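Local coordinates for neurogenic locus protein delta (Drosophila melanogaster, PDB 7ALK) that acts as a ligand of the Notch receptor and is required for correct separation of neural and epidermal cell lineages, here seen as its N-terminal C2, DSL and first EGF-like domains, at residues Q134-T144 with E155-D163; S1-K9 with N90-W100. All blocks are in the same frame, centred on the assembly; numbering follows the deposited sequence.

Interaction 1. Residues Q134-T144 with E155-D163; sequences QVLEVSSEWKT and EYDFRVTCD. With NAG (2-acetamido-2-deoxy-beta-D-glucopyranose), chain D.
Arg159 lies flat on the indole of Trp142, its guanidinium centre 4.0 Å from that of the ring and the two planes only 12° apart. The aliphatic part joins in: Arg159 CD stands 3.7 Å from the centroid of the Trp142 six-membered ring, over its face. On the other side of the guanidinium rests the methyl CG2 of Thr161, while NH1 gives a weak hydrogen bond to Ser140 O at its edge and NE is held by a salt bridge to Glu5.

One residue earlier the side chain points to the other face of the sheet. Phe158 carries CG between its backbone N and carbonyl carbon (chi1 60°), turning the ring across to the neighbouring strand, where Lys143 CB sits 3.9 Å from its centroid. Gln134 OE1 and Leu136 CD2 meet the ring edge. The lysine bends at chi3, and its NZ reaches Gln134 OE1 at 2.6 Å, linking the ends of residues 134-144 beyond the rim of the phenyl ring.

The backbone sets this register. Lys143 and Phe158 form an antiparallel hydrogen-bonded pair of the hairpin 143-148/153-161, with Lys143 N to Phe158 O at 3.0 Å. Next along, Thr144 OG1 donates to Asp157 OD1 at 2.6 Å, from above the carboxylate plane. Ser139 opens an ST turn, its OG accepting from Glu141 N, and Ser139 N ties the loop to Val160 O at 3.2 Å. At the far end Val138 CG1 packs 3.6 Å from Cys162 SG, disulfide-bonded to Cys171; at the near end, Gln134 and Thr144 lie beside a GlcNAc attached to the protein itself.

Stacked on the indole and salt-bridged to Glu5, the guanidinium of Arg159 is probably restricted in rotation, its charge probably balanced mainly by that glutamate.

Interaction 2. Residues S1-K9 with N90-W100; sequences SGSFELRLK and NPIQFPFSFSW
Arg7 and Pro91 run side by side just before the start of strand 92-95, which pairs antiparallel with strand 3-9, its neighbour in one sheet of the beta sandwich of the C2-like domain. Starting at the arginine's CB, the first neighbour is Pro91 CG, 3.7 Å away. CG, anti to the backbone N (chi1 174°), passes Asn90 OD1, and Arg7 CD stays alongside the proline, 3.9 Å from Pro91 CG. A bend at chi3 (62°) then leads the guanidinium off this pair of segments, to a salt bridge between NH2 and Asp157 and a cation-pi contact with Trp142.

Beneath, Leu6 with Ile92 and Phe4 with Phe94 are hydrogen-bonded pairs whose side chains turn into the sandwich. The two phenylalanines lie alongside, Phe4 CD1 4.0 Å from Phe94 CD1. On its other edge Phe4 CD2 meets Trp100 CH2 obliquely. Further back, Gly2, with positive phi, lays its carbonyl carbon over the face of the Phe96 ring.

Before the cis peptide of Pro91, a side chain continues the ladder: Asn90 OD1 accepts weakly from Leu8 N, and Asn90 ND2 donates in the plane of its own amide to a lone pair of Leu8 O at 2.9 Å.

Both interactions meet at one sheet of the C2-like domain, where strand 3-12 pairs with strand 92-95 on one side and with strand 153-161 on the other. Interaction 2 lies nearer the centre of the chain: a regular backbone ladder whose inward side chains are aromatic and aliphatic. Interaction 1, about 9 Å away between centres, is a hairpin and loop nearer the surface, marked by an arginine-tryptophan stack and a threonine-aspartate bond, and ending beside the first disulfide of the DSL region. Besides the salt bridge between Arg7 and Asp157, they are probably joined by a hydrogen bond from Trp100 NE1 to Leu136 O, 2.9 Å long.

Interaction 1. Residues Q134-T144 with E155-D163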
loop_
_atom_site.group_PDB
_atom_site.type_symbol
_atom_site.label_atom_id
_atom_site.label_comp_id
_atom_site.label_asym_id
_atom_site.label_seq_id
_atom_site.Cartn_x
_atom_site.Cartn_y
_atom_site.Cartn_z
ATOM N N GLN A 134 10.711 1.476 -11.773
ATOM C CA GLN A 134 11.331 2.726 -11.346
ATOM C C GLN A 134 11.707 2.625 -9.871
ATOM O O GLN A 134 11.449 1.616 -9.207
ATOM C CB GLN A 134 10.397 3.911 -11.605
ATOM C CG GLN A 134 9.156 3.915 -10.730
ATOM C CD GLN A 134 8.338 5.182 -10.878
ATOM O OE1 GLN A 134 8.023 5.849 -9.893
ATOM N NE2 GLN A 134 7.983 5.517 -12.115
ATOM N N VAL A 135 12.325 3.691 -9.365
ATOM C CA VAL A 135 12.788 3.776 -7.983
ATOM C C VAL A 135 11.715 4.480 -7.164
ATOM O O VAL A 135 11.351 5.625 -7.457
ATOM C CB VAL A 135 14.128 4.521 -7.887
ATOM C CG1 VAL A 135 14.622 4.557 -6.449
ATOM C CG2 VAL A 135 15.164 3.883 -8.800
ATOM N N LEU A 136 11.216 3.808 -6.128
ATOM C CA LEU A 136 10.123 4.320 -5.313
ATOM C C LEU A 136 10.545 4.385 -3.852
ATOM O O LEU A 136 11.106 3.423 -3.316
ATOM C CB LEU A 136 8.870 3.452 -5.470
ATOM C CG LEU A 136 7.601 3.936 -4.766
ATOM C CD1 LEU A 136 7.389 5.420 -5.000
ATOM C CD2 LEU A 136 6.401 3.149 -5.257
ATOM N N GLU A 137 10.266 5.515 -3.215
ATOM C CA GLU A 137 10.607 5.758 -1.823
ATOM C C GLU A 137 9.374 5.606 -0.939
ATOM O O GLU A 137 8.234 5.750 -1.389
ATOM C CB GLU A 137 11.209 7.159 -1.651
ATOM C CG GLU A 137 10.340 8.300 -2.187
ATOM C CD GLU A 137 10.370 8.420 -3.704
ATOM O OE1 GLU A 137 11.197 7.737 -4.343
ATOM O OE2 GLU A 137 9.559 9.194 -4.258
ATOM N N VAL A 138 9.618 5.313 0.335
ATOM C CA VAL A 138 8.538 5.107 1.295
ATOM C C VAL A 138 7.934 6.459 1.658
ATOM O O VAL A 138 8.599 7.310 2.256
ATOM C CB VAL A 138 9.043 4.371 2.544
ATOM C CG1 VAL A 138 8.017 4.457 3.663
ATOM C CG2 VAL A 138 9.341 2.918 2.212
ATOM N N SER A 139 6.669 6.654 1.297
ATOM C CA SER A 139 5.973 7.903 1.574
ATOM C C SER A 139 4.474 7.654 1.510
ATOM O O SER A 139 4.010 6.768 0.787
ATOM C CB SER A 139 6.375 9.004 0.585
ATOM O OG SER A 139 5.489 10.107 0.666
ATOM N N SER A 140 3.724 8.450 2.273
ATOM C CA SER A 140 2.274 8.319 2.307
ATOM C C SER A 140 1.589 8.950 1.102
ATOM O O SER A 140 0.367 8.819 0.970
ATOM C CB SER A 140 1.715 8.941 3.590
ATOM O OG SER A 140 2.036 8.155 4.725
ATOM N N GLU A 141 2.331 9.623 0.227
ATOM C CA GLU A 141 1.742 10.271 -0.936
ATOM C C GLU A 141 1.609 9.284 -2.087
ATOM O O GLU A 141 2.477 8.431 -2.299
ATOM C CB GLU A 141 2.577 11.481 -1.368
ATOM C CG GLU A 141 3.916 11.155 -2.008
ATOM C CD GLU A 141 4.468 12.315 -2.817
ATOM O OE1 GLU A 141 3.672 13.189 -3.222
ATOM O OE2 GLU A 141 5.695 12.358 -3.043
ATOM N N TRP A 142 0.505 9.396 -2.820
ATOM C CA TRP A 142 0.284 8.561 -3.989
ATOM C C TRP A 142 0.984 9.158 -5.202
ATOM O O TRP A 142 0.994 10.376 -5.397
ATOM C CB TRP A 142 -1.211 8.419 -4.281
ATOM C CG TRP A 142 -1.993 7.702 -3.225
ATOM C CD1 TRP A 142 -2.651 8.262 -2.172
ATOM C CD2 TRP A 142 -2.220 6.289 -3.134
ATOM N NE1 TRP A 142 -3.266 7.288 -1.424
ATOM C CE2 TRP A 142 -3.016 6.068 -1.994
ATOM C CE3 TRP A 142 -1.823 5.190 -3.902
ATOM C CZ2 TRP A 142 -3.422 4.793 -1.603
ATOM C CZ3 TRP A 142 -2.227 3.927 -3.513
ATOM C CH2 TRP A 142 -3.019 3.738 -2.374
ATOM N N LYS A 143 1.574 8.291 -6.018
ATOM C CA LYS A 143 2.122 8.682 -7.310
ATOM C C LYS A 143 1.149 8.230 -8.392
ATOM O O LYS A 143 0.872 7.033 -8.525
ATOM C CB LYS A 143 3.511 8.082 -7.529
ATOM C CG LYS A 143 4.570 8.632 -6.580
ATOM C CD LYS A 143 5.958 8.105 -6.915
ATOM C CE LYS A 143 6.445 8.623 -8.258
ATOM N NZ LYS A 143 7.781 8.068 -8.616
ATOM N N THR A 144 0.621 9.188 -9.147
ATOM C CA THR A 144 -0.420 8.928 -10.132
ATOM C C THR A 144 0.180 8.916 -11.531
ATOM O O THR A 144 0.978 9.793 -11.879
ATOM C CB THR A 144 -1.523 9.985 -10.039
ATOM O OG1 THR A 144 -2.184 9.876 -8.771
ATOM C CG2 THR A 144 -2.545 9.802 -11.155
ATOM N N GLU A 155 -5.673 4.495 -15.729
ATOM C CA GLU A 155 -5.188 5.444 -14.738
ATOM C C GLU A 155 -5.106 4.762 -13.379
ATOM O O GLU A 155 -6.009 4.011 -12.997
ATOM C CB GLU A 155 -6.103 6.671 -14.665
ATOM C CG GLU A 155 -5.515 7.847 -13.907
ATOM C CD GLU A 155 -6.381 9.089 -13.999
ATOM O OE1 GLU A 155 -7.312 9.103 -14.833
ATOM O OE2 GLU A 155 -6.132 10.047 -13.235
ATOM N N TYR A 156 -4.024 5.026 -12.648
ATOM C CA TYR A 156 -3.758 4.311 -11.409
ATOM C C TYR A 156 -2.889 5.164 -10.496
ATOM O O TYR A 156 -2.207 6.092 -10.939
ATOM C CB TYR A 156 -3.065 2.968 -11.675
ATOM C CG TYR A 156 -1.787 3.103 -12.475
ATOM C CD1 TYR A 156 -1.817 3.205 -13.860
ATOM C CD2 TYR A 156 -0.551 3.146 -11.842
ATOM C CE1 TYR A 156 -0.653 3.337 -14.592
ATOM C CE2 TYR A 156 0.619 3.277 -12.566
ATOM C CZ TYR A 156 0.562 3.372 -13.941
ATOM O OH TYR A 156 1.721 3.504 -14.668
ATOM N N ASP A 157 -2.926 4.830 -9.207
ATOM C CA ASP A 157 -2.032 5.391 -8.205
ATOM C C ASP A 157 -1.259 4.260 -7.539
ATOM O O ASP A 157 -1.767 3.143 -7.397
ATOM C CB ASP A 157 -2.796 6.187 -7.136
ATOM C CG ASP A 157 -3.728 7.224 -7.729
ATOM O OD1 ASP A 157 -3.506 7.641 -8.884
ATOM O OD2 ASP A 157 -4.686 7.625 -7.034
ATOM N N PHE A 158 -0.027 4.552 -7.129
ATOM C CA PHE A 158 0.809 3.546 -6.486
ATOM C C PHE A 158 1.679 4.210 -5.430
ATOM O O PHE A 158 2.106 5.357 -5.589
ATOM C CB PHE A 158 1.684 2.798 -7.501
ATOM C CG PHE A 158 2.627 3.686 -8.267
ATOM C CD1 PHE A 158 2.199 4.374 -9.390
ATOM C CD2 PHE A 158 3.947 3.825 -7.865
ATOM C CE1 PHE A 158 3.067 5.188 -10.095
ATOM C CE2 PHE A 158 4.819 4.636 -8.566
ATOM C CZ PHE A 158 4.379 5.319 -9.682
ATOM N N ARG A 159 1.942 3.473 -4.351
ATOM C CA ARG A 159 2.786 3.967 -3.272
ATOM C C ARG A 159 3.213 2.796 -2.399
ATOM O O ARG A 159 2.679 1.689 -2.502
ATOM C CB ARG A 159 2.064 5.020 -2.427
ATOM C CG ARG A 159 0.999 4.437 -1.516
ATOM C CD ARG A 159 0.346 5.509 -0.667
ATOM N NE ARG A 159 -0.616 4.940 0.269
ATOM C CZ ARG A 159 -1.395 5.656 1.068
ATOM N NH1 ARG A 159 -1.350 6.978 1.075
ATOM N NH2 ARG A 159 -2.239 5.029 1.883
ATOM N N VAL A 160 4.190 3.062 -1.534
ATOM C CA VAL A 160 4.624 2.129 -0.500
ATOM C C VAL A 160 4.531 2.842 0.840
ATOM O O VAL A 160 5.047 3.954 0.992
ATOM C CB VAL A 160 6.059 1.623 -0.738
ATOM C CG1 VAL A 160 6.348 0.418 0.150
ATOM C CG2 VAL A 160 6.271 1.278 -2.192
ATOM N N THR A 161 3.872 2.205 1.805
ATOM C CA THR A 161 3.721 2.754 3.143
ATOM C C THR A 161 4.032 1.677 4.170
ATOM O O THR A 161 3.769 0.493 3.949
ATOM C CB THR A 161 2.304 3.301 3.380
ATOM O OG1 THR A 161 1.340 2.286 3.074
ATOM C CG2 THR A 161 2.048 4.523 2.509
ATOM N N CYS A 162 4.598 2.099 5.297
ATOM C CA CYS A 162 4.952 1.168 6.355
ATOM C C CYS A 162 3.709 0.714 7.114
ATOM O O CYS A 162 2.704 1.427 7.190
ATOM C CB CYS A 162 5.947 1.804 7.328
ATOM S SG CYS A 162 7.501 2.376 6.591
ATOM N N ASP A 163 3.787 -0.490 7.674
ATOM C CA ASP A 163 2.702 -1.005 8.493
ATOM C C ASP A 163 2.643 -0.255 9.824
ATOM O O ASP A 163 3.505 0.566 10.150
ATOM C CB ASP A 163 2.873 -2.504 8.735
ATOM C CG ASP A 163 2.527 -3.336 7.515
ATOM O OD1 ASP A 163 2.108 -2.753 6.493
ATOM O OD2 ASP A 163 2.677 -4.574 7.578
HETATM C C1 NAG D . 4.106 8.576 -15.975
HETATM C C2 NAG D . 5.036 9.691 -15.500
HETATM C C3 NAG D . 6.321 9.674 -16.305
HETATM C C4 NAG D . 7.092 8.401 -15.995
HETATM C C5 NAG D . 6.198 7.173 -16.168
HETATM C C6 NAG D . 5.997 6.391 -14.889
HETATM C C7 NAG D . 3.688 11.527 -14.585
HETATM C C8 NAG D . 3.082 12.872 -14.849
HETATM N N2 NAG D . 4.387 10.989 -15.591
HETATM O O3 NAG D . 7.106 10.815 -15.978
HETATM O O4 NAG D . 8.216 8.291 -16.862
HETATM O O5 NAG D . 4.890 7.521 -16.666
HETATM O O6 NAG D . 5.285 5.186 -15.128
HETATM O O7 NAG D . 3.552 10.951 -13.511
#

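Interaction 2. Residues S1-K9 with N90-W100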
loop_
_atom_site.group_PDB
_atom_site.type_symbol
_atom_site.label_atom_id
_atom_site.label_comp_id
_atom_site.label_asym_id
_atom_site.label_seq_id
_atom_site.Cartn_x
_atom_site.Cartn_y
_atom_site.Cartn_z
ATOM N N SER A 1 5.401 -5.123 8.183
ATOM C CA SER A 1 6.492 -4.298 7.677
ATOM C C SER A 1 6.213 -3.793 6.265
ATOM O O SER A 1 6.720 -4.345 5.292
ATOM C CB SER A 1 7.807 -5.080 7.695
ATOM O OG SER A 1 8.269 -5.281 9.019
ATOM N N GLY A 2 5.400 -2.748 6.157
ATOM C CA GLY A 2 5.168 -2.106 4.877
ATOM C C GLY A 2 4.333 -2.898 3.890
ATOM O O GLY A 2 4.106 -4.098 4.067
ATOM N N SER A 3 3.870 -2.223 2.838
ATOM C CA SER A 3 3.074 -2.847 1.789
ATOM C C SER A 3 3.037 -1.920 0.582
ATOM O O SER A 3 3.023 -0.695 0.725
ATOM C CB SER A 3 1.646 -3.156 2.262
ATOM O OG SER A 3 1.647 -4.118 3.301
ATOM N N PHE A 4 3.024 -2.521 -0.604
ATOM C CA PHE A 4 2.927 -1.791 -1.862
ATOM C C PHE A 4 1.473 -1.809 -2.312
ATOM O O PHE A 4 0.916 -2.880 -2.576
ATOM C CB PHE A 4 3.833 -2.410 -2.930
ATOM C CG PHE A 4 3.835 -1.670 -4.246
ATOM C CD1 PHE A 4 2.844 -1.888 -5.189
ATOM C CD2 PHE A 4 4.845 -0.774 -4.547
ATOM C CE1 PHE A 4 2.852 -1.210 -6.394
ATOM C CE2 PHE A 4 4.858 -0.094 -5.752
ATOM C CZ PHE A 4 3.860 -0.314 -6.676
ATOM N N GLU A 5 0.861 -0.630 -2.396
ATOM C CA GLU A 5 -0.538 -0.491 -2.778
ATOM C C GLU A 5 -0.637 0.077 -4.185
ATOM O O GLU A 5 -0.048 1.124 -4.480
ATOM C CB GLU A 5 -1.291 0.414 -1.800
ATOM C CG GLU A 5 -1.508 -0.190 -0.424
ATOM C CD GLU A 5 -2.045 0.816 0.575
ATOM O OE1 GLU A 5 -1.758 2.023 0.421
ATOM O OE2 GLU A 5 -2.758 0.401 1.513
ATOM N N LEU A 6 -1.382 -0.610 -5.048
ATOM C CA LEU A 6 -1.694 -0.128 -6.387
ATOM C C LEU A 6 -3.204 0.038 -6.489
ATOM O O LEU A 6 -3.946 -0.947 -6.408
ATOM C CB LEU A 6 -1.183 -1.089 -7.461
ATOM C CG LEU A 6 -1.703 -0.840 -8.881
ATOM C CD1 LEU A 6 -1.328 0.553 -9.360
ATOM C CD2 LEU A 6 -1.181 -1.890 -9.842
ATOM N N ARG A 7 -3.654 1.279 -6.661
ATOM C CA ARG A 7 -5.076 1.603 -6.708
ATOM C C ARG A 7 -5.452 1.976 -8.137
ATOM O O ARG A 7 -5.072 3.044 -8.627
ATOM C CB ARG A 7 -5.412 2.738 -5.743
ATOM C CG ARG A 7 -6.851 3.218 -5.842
ATOM C CD ARG A 7 -7.165 4.258 -4.779
ATOM N NE ARG A 7 -6.344 5.453 -4.923
ATOM C CZ ARG A 7 -6.310 6.446 -4.045
ATOM N NH1 ARG A 7 -7.041 6.419 -2.943
ATOM N NH2 ARG A 7 -5.523 7.493 -4.278
ATOM N N LEU A 8 -6.196 1.096 -8.800
ATOM C CA LEU A 8 -6.711 1.401 -10.124
ATOM C C LEU A 8 -7.866 2.388 -10.017
ATOM O O LEU A 8 -8.717 2.278 -9.130
ATOM C CB LEU A 8 -7.171 0.123 -10.821
ATOM C CG LEU A 8 -6.246 -1.088 -10.698
ATOM C CD1 LEU A 8 -6.975 -2.358 -11.103
ATOM C CD2 LEU A 8 -4.995 -0.895 -11.539
ATOM N N LYS A 9 -7.897 3.360 -10.928
ATOM C CA LYS A 9 -8.924 4.394 -10.912
ATOM C C LYS A 9 -9.864 4.296 -12.107
ATOM O O LYS A 9 -11.063 4.066 -11.927
ATOM C CB LYS A 9 -8.276 5.785 -10.848
ATOM C CG LYS A 9 -7.419 6.004 -9.609
ATOM C CD LYS A 9 -7.175 7.483 -9.350
ATOM C CE LYS A 9 -6.421 8.133 -10.496
ATOM N NZ LYS A 9 -6.195 9.587 -10.259
ATOM N N ASN A 90 -9.736 -2.906 -3.606
ATOM C CA ASN A 90 -9.041 -1.792 -4.245
ATOM C C ASN A 90 -8.770 -0.765 -3.155
ATOM O O ASN A 90 -9.722 -0.307 -2.492
ATOM C CB ASN A 90 -9.883 -1.196 -5.376
ATOM C CG ASN A 90 -9.068 -0.351 -6.336
ATOM O OD1 ASN A 90 -7.839 -0.337 -6.284
ATOM N ND2 ASN A 90 -9.754 0.358 -7.225
ATOM N N PRO A 91 -7.508 -0.364 -2.921
ATOM C CA PRO A 91 -6.272 -0.738 -3.624
ATOM C C PRO A 91 -5.818 -2.180 -3.404
ATOM O O PRO A 91 -6.192 -2.813 -2.416
ATOM C CB PRO A 91 -5.231 0.232 -3.043
ATOM C CG PRO A 91 -6.021 1.329 -2.407
ATOM C CD PRO A 91 -7.257 0.668 -1.903
ATOM N N ILE A 92 -5.012 -2.683 -4.335
ATOM C CA ILE A 92 -4.418 -4.010 -4.230
ATOM C C ILE A 92 -3.123 -3.892 -3.437
ATOM O O ILE A 92 -2.296 -3.016 -3.713
ATOM C CB ILE A 92 -4.162 -4.607 -5.623
ATOM C CG1 ILE A 92 -5.415 -4.487 -6.491
ATOM C CG2 ILE A 92 -3.729 -6.059 -5.511
ATOM C CD1 ILE A 92 -5.227 -4.983 -7.906
ATOM N N GLN A 93 -2.940 -4.772 -2.456
ATOM C CA GLN A 93 -1.822 -4.688 -1.526
ATOM C C GLN A 93 -0.887 -5.876 -1.704
ATOM O O GLN A 93 -1.323 -7.031 -1.651
ATOM C CB GLN A 93 -2.317 -4.632 -0.080
ATOM C CG GLN A 93 -3.087 -3.372 0.266
ATOM C CD GLN A 93 -3.307 -3.218 1.756
ATOM O OE1 GLN A 93 -2.885 -4.062 2.546
ATOM N NE2 GLN A 93 -3.971 -2.136 2.149
ATOM N N PHE A 94 0.399 -5.584 -1.905
ATOM C CA PHE A 94 1.453 -6.594 -1.919
ATOM C C PHE A 94 2.353 -6.380 -0.709
ATOM O O PHE A 94 3.256 -5.529 -0.751
ATOM C CB PHE A 94 2.270 -6.523 -3.213
ATOM C CG PHE A 94 1.440 -6.558 -4.463
ATOM C CD1 PHE A 94 0.928 -5.392 -5.009
ATOM C CD2 PHE A 94 1.182 -7.760 -5.101
ATOM C CE1 PHE A 94 0.168 -5.428 -6.164
ATOM C CE2 PHE A 94 0.425 -7.801 -6.254
ATOM C CZ PHE A 94 -0.083 -6.634 -6.785
ATOM N N PRO A 95 2.155 -7.110 0.384
ATOM C CA PRO A 95 2.960 -6.881 1.584
ATOM C C PRO A 95 4.329 -7.539 1.488
ATOM O O PRO A 95 4.573 -8.428 0.671
ATOM C CB PRO A 95 2.119 -7.522 2.692
ATOM C CG PRO A 95 1.423 -8.646 2.000
ATOM C CD PRO A 95 1.156 -8.174 0.585
ATOM N N PHE A 96 5.230 -7.075 2.353
ATOM C CA PHE A 96 6.566 -7.641 2.463
ATOM C C PHE A 96 6.981 -7.645 3.928
ATOM O O PHE A 96 6.356 -7.003 4.776
ATOM C CB PHE A 96 7.582 -6.877 1.598
ATOM C CG PHE A 96 7.535 -5.384 1.767
ATOM C CD1 PHE A 96 6.707 -4.607 0.974
ATOM C CD2 PHE A 96 8.344 -4.752 2.697
ATOM C CE1 PHE A 96 6.669 -3.233 1.120
ATOM C CE2 PHE A 96 8.312 -3.376 2.846
ATOM C CZ PHE A 96 7.472 -2.617 2.058
ATOM N N SER A 97 8.045 -8.393 4.224
ATOM C CA SER A 97 8.561 -8.515 5.582
ATOM C C SER A 97 10.030 -8.125 5.684
ATOM O O SER A 97 10.646 -8.335 6.736
ATOM C CB SER A 97 8.361 -9.942 6.102
ATOM O OG SER A 97 6.989 -10.295 6.109
ATOM N N PHE A 98 10.603 -7.569 4.625
ATOM C CA PHE A 98 11.996 -7.149 4.587
ATOM C C PHE A 98 12.061 -5.635 4.415
ATOM O O PHE A 98 11.038 -4.945 4.380
ATOM C CB PHE A 98 12.745 -7.863 3.458
ATOM C CG PHE A 98 11.957 -7.971 2.181
ATOM C CD1 PHE A 98 11.933 -6.923 1.276
ATOM C CD2 PHE A 98 11.235 -9.117 1.890
ATOM C CE1 PHE A 98 11.207 -7.017 0.101
ATOM C CE2 PHE A 98 10.506 -9.217 0.718
ATOM C CZ PHE A 98 10.492 -8.165 -0.177
ATOM N N SER A 99 13.281 -5.118 4.313
ATOM C CA SER A 99 13.460 -3.700 4.031
ATOM C C SER A 99 13.039 -3.412 2.597
ATOM O O SER A 99 13.381 -4.164 1.680
ATOM C CB SER A 99 14.914 -3.293 4.256
ATOM O OG SER A 99 15.367 -3.697 5.536
ATOM N N TRP A 100 12.284 -2.336 2.405
ATOM C CA TRP A 100 11.832 -1.978 1.069
ATOM C C TRP A 100 13.033 -1.653 0.190
ATOM O O TRP A 100 13.766 -0.697 0.486
ATOM C CB TRP A 100 10.875 -0.792 1.113
ATOM C CG TRP A 100 10.476 -0.326 -0.252
ATOM C CD1 TRP A 100 10.794 0.863 -0.836
ATOM C CD2 TRP A 100 9.701 -1.051 -1.212
ATOM N NE1 TRP A 100 10.256 0.928 -2.099
ATOM C CE2 TRP A 100 9.581 -0.236 -2.354
ATOM C CE3 TRP A 100 9.091 -2.310 -1.215
ATOM C CZ2 TRP A 100 8.879 -0.640 -3.489
ATOM C CZ3 TRP A 100 8.395 -2.709 -2.341
ATOM C CH2 TRP A 100 8.293 -1.876 -3.462
#